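Local atomic coordinates of deoxycytidylate deaminase (Cyanophage S-TIM5, PDB entry 4P9E), a protein that probably deaminates dCMP to dUMP with the help of a bound zinc ion. Residues A[70-75]-A[91-96]. Numbering follows the deposited sequence.
Sequences HAEQNA and LFCTHS. With ZN (zinc ion), chain B.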
loop_
_atom_site.group_PDB
_atom_site.type_symbol
_atom_site.label_atom_id
_atom_site.label_comp_id
_atom_site.label_asym_id
_atom_site.label_seq_id
_atom_site.Cartn_x
_atom_site.Cartn_y
_atom_site.Cartn_z
ATOM N N HIS A 70 -14.705 21.250 -4.439
ATOM C CA HIS A 70 -15.884 20.474 -4.752
ATOM C C HIS A 70 -15.769 19.140 -4.039
ATOM O O HIS A 70 -14.675 18.723 -3.669
ATOM C CB HIS A 70 -15.996 20.275 -6.252
ATOM C CG HIS A 70 -16.178 21.551 -7.009
ATOM N ND1 HIS A 70 -16.167 21.604 -8.385
ATOM C CD2 HIS A 70 -16.386 22.815 -6.584
ATOM C CE1 HIS A 70 -16.345 22.856 -8.774
ATOM N NE2 HIS A 70 -16.483 23.606 -7.702
ATOM N N ALA A 71 -16.903 18.485 -3.840
ATOM C CA ALA A 71 -16.956 17.190 -3.182
ATOM C C ALA A 71 -16.021 16.185 -3.858
ATOM O O ALA A 71 -15.380 15.369 -3.196
ATOM C CB ALA A 71 -18.384 16.667 -3.196
ATOM N N GLU A 72 -15.951 16.255 -5.184
ATOM C CA GLU A 72 -15.155 15.323 -5.962
ATOM C C GLU A 72 -13.673 15.602 -5.746
ATOM O O GLU A 72 -12.881 14.679 -5.610
ATOM C CB GLU A 72 -15.513 15.401 -7.460
ATOM C CG GLU A 72 -16.995 15.200 -7.816
ATOM C CD GLU A 72 -17.808 16.499 -7.787
ATOM O OE1 GLU A 72 -17.596 17.345 -6.882
ATOM O OE2 GLU A 72 -18.678 16.664 -8.673
ATOM N N GLN A 73 -13.294 16.875 -5.717
ATOM C CA GLN A 73 -11.948 17.269 -5.314
ATOM C C GLN A 73 -11.518 16.746 -3.923
ATOM O O GLN A 73 -10.397 16.264 -3.753
ATOM C CB GLN A 73 -11.797 18.780 -5.407
ATOM C CG GLN A 73 -11.646 19.238 -6.834
ATOM C CD GLN A 73 -11.942 20.716 -7.041
ATOM O OE1 GLN A 73 -12.175 21.462 -6.093
ATOM N NE2 GLN A 73 -11.953 21.138 -8.305
ATOM N N ASN A 74 -12.415 16.823 -2.948
ATOM C CA ASN A 74 -12.146 16.256 -1.629
ATOM C C ASN A 74 -11.938 14.737 -1.613
ATOM O O ASN A 74 -10.972 14.233 -1.022
ATOM C CB ASN A 74 -13.231 16.656 -0.641
ATOM C CG ASN A 74 -12.900 17.935 0.078
ATOM O OD1 ASN A 74 -11.740 18.182 0.414
ATOM N ND2 ASN A 74 -13.909 18.761 0.319
ATOM N N ALA A 75 -12.838 14.013 -2.258
ATOM C CA ALA A 75 -12.692 12.577 -2.380
ATOM C C ALA A 75 -11.354 12.211 -3.042
ATOM O O ALA A 75 -10.581 11.407 -2.516
ATOM C CB ALA A 75 -13.876 11.987 -3.156
ATOM N N LEU A 91 -17.470 6.525 -8.866
ATOM C CA LEU A 91 -17.823 7.692 -8.099
ATOM C C LEU A 91 -19.343 7.823 -7.964
ATOM O O LEU A 91 -20.037 7.896 -8.969
ATOM C CB LEU A 91 -17.279 8.898 -8.832
ATOM C CG LEU A 91 -17.458 10.222 -8.118
ATOM C CD1 LEU A 91 -16.754 10.164 -6.770
ATOM C CD2 LEU A 91 -16.892 11.309 -8.997
ATOM N N PHE A 92 -19.865 7.835 -6.739
ATOM C CA PHE A 92 -21.257 8.239 -6.526
ATOM C C PHE A 92 -21.290 9.676 -6.052
ATOM O O PHE A 92 -20.804 9.997 -4.979
ATOM C CB PHE A 92 -21.968 7.375 -5.496
ATOM C CG PHE A 92 -22.201 5.981 -5.944
ATOM C CD1 PHE A 92 -23.451 5.583 -6.373
ATOM C CD2 PHE A 92 -21.171 5.057 -5.951
ATOM C CE1 PHE A 92 -23.659 4.288 -6.791
ATOM C CE2 PHE A 92 -21.388 3.772 -6.374
ATOM C CZ PHE A 92 -22.625 3.390 -6.792
ATOM N N CYS A 93 -21.873 10.551 -6.850
ATOM C CA CYS A 93 -21.991 11.923 -6.436
ATOM C C CYS A 93 -23.474 12.359 -6.410
ATOM O O CYS A 93 -24.292 11.835 -7.163
ATOM C CB CYS A 93 -21.132 12.800 -7.353
ATOM S SG CYS A 93 -20.777 14.447 -6.667
ATOM N N THR A 94 -23.831 13.276 -5.521
ATOM C CA THR A 94 -25.171 13.856 -5.557
ATOM C C THR A 94 -25.389 14.663 -6.831
ATOM O O THR A 94 -26.495 14.739 -7.336
ATOM C CB THR A 94 -25.464 14.771 -4.347
ATOM O OG1 THR A 94 -24.441 15.762 -4.223
ATOM C CG2 THR A 94 -25.541 13.968 -3.065
ATOM N N HIS A 95 -24.329 15.257 -7.356
ATOM C CA HIS A 95 -24.455 16.070 -8.549
ATOM C C HIS A 95 -23.551 15.639 -9.678
ATOM O O HIS A 95 -22.480 15.104 -9.442
ATOM C CB HIS A 95 -24.193 17.529 -8.227
ATOM C CG HIS A 95 -25.218 18.131 -7.320
ATOM N ND1 HIS A 95 -25.307 17.803 -5.985
ATOM C CD2 HIS A 95 -26.214 19.006 -7.569
ATOM C CE1 HIS A 95 -26.309 18.472 -5.443
ATOM N NE2 HIS A 95 -26.872 19.215 -6.376
ATOM N N SER A 96 -24.029 15.847 -10.902
ATOM C CA SER A 96 -23.211 15.820 -12.102
ATOM C C SER A 96 -21.982 16.693 -11.833
ATOM O O SER A 96 -22.107 17.736 -11.201
ATOM C CB SER A 96 -24.049 16.336 -13.288
ATOM O OG SER A 96 -23.302 17.099 -14.230
HETATM ZN ZN ZN B . -16.456 20.272 -9.803
HETATM O O HOH W 1 -18.588 19.180 -9.298
#
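E72 has CG beside its backbone N (chi1 -55°) and bends sharply at the next bond (chi2 88°); this bend brings OE2 up beside C93, whose SG stands anti to its own backbone N. The two meet in the zinc site of the cytidine deaminase fold, where H70-A71-E72 forms the family's His-Ala-Glu motif at the start of helix 71-80 and strand 90-93 of the central sheet passes alongside. SG of C93 lies 3.7 Å from OE2 of E72, a van der Waals approach. Further along the strand, CD2 of L91 packs 4.1 Å from CG of E72, the two side chains crossing at about a right angle; together L91 and C93 back the aliphatic part of the glutamate. A71 touches A32 of the neighbouring strand 31-36. H70, at the N-cap position, binds the zinc ion through ND1, with C98 and C101 as the protein's other two ligands. The backbone N of H70 donates to OE1 of Q73 (3.0 Å), from above the amide's carbonyl plane. E72 is the predicted proton donor, and the water between it and the metal is consistent with that role: this water lies 2.5 Å from the zinc ion and donates to OE2 of E72 at 2.6 Å.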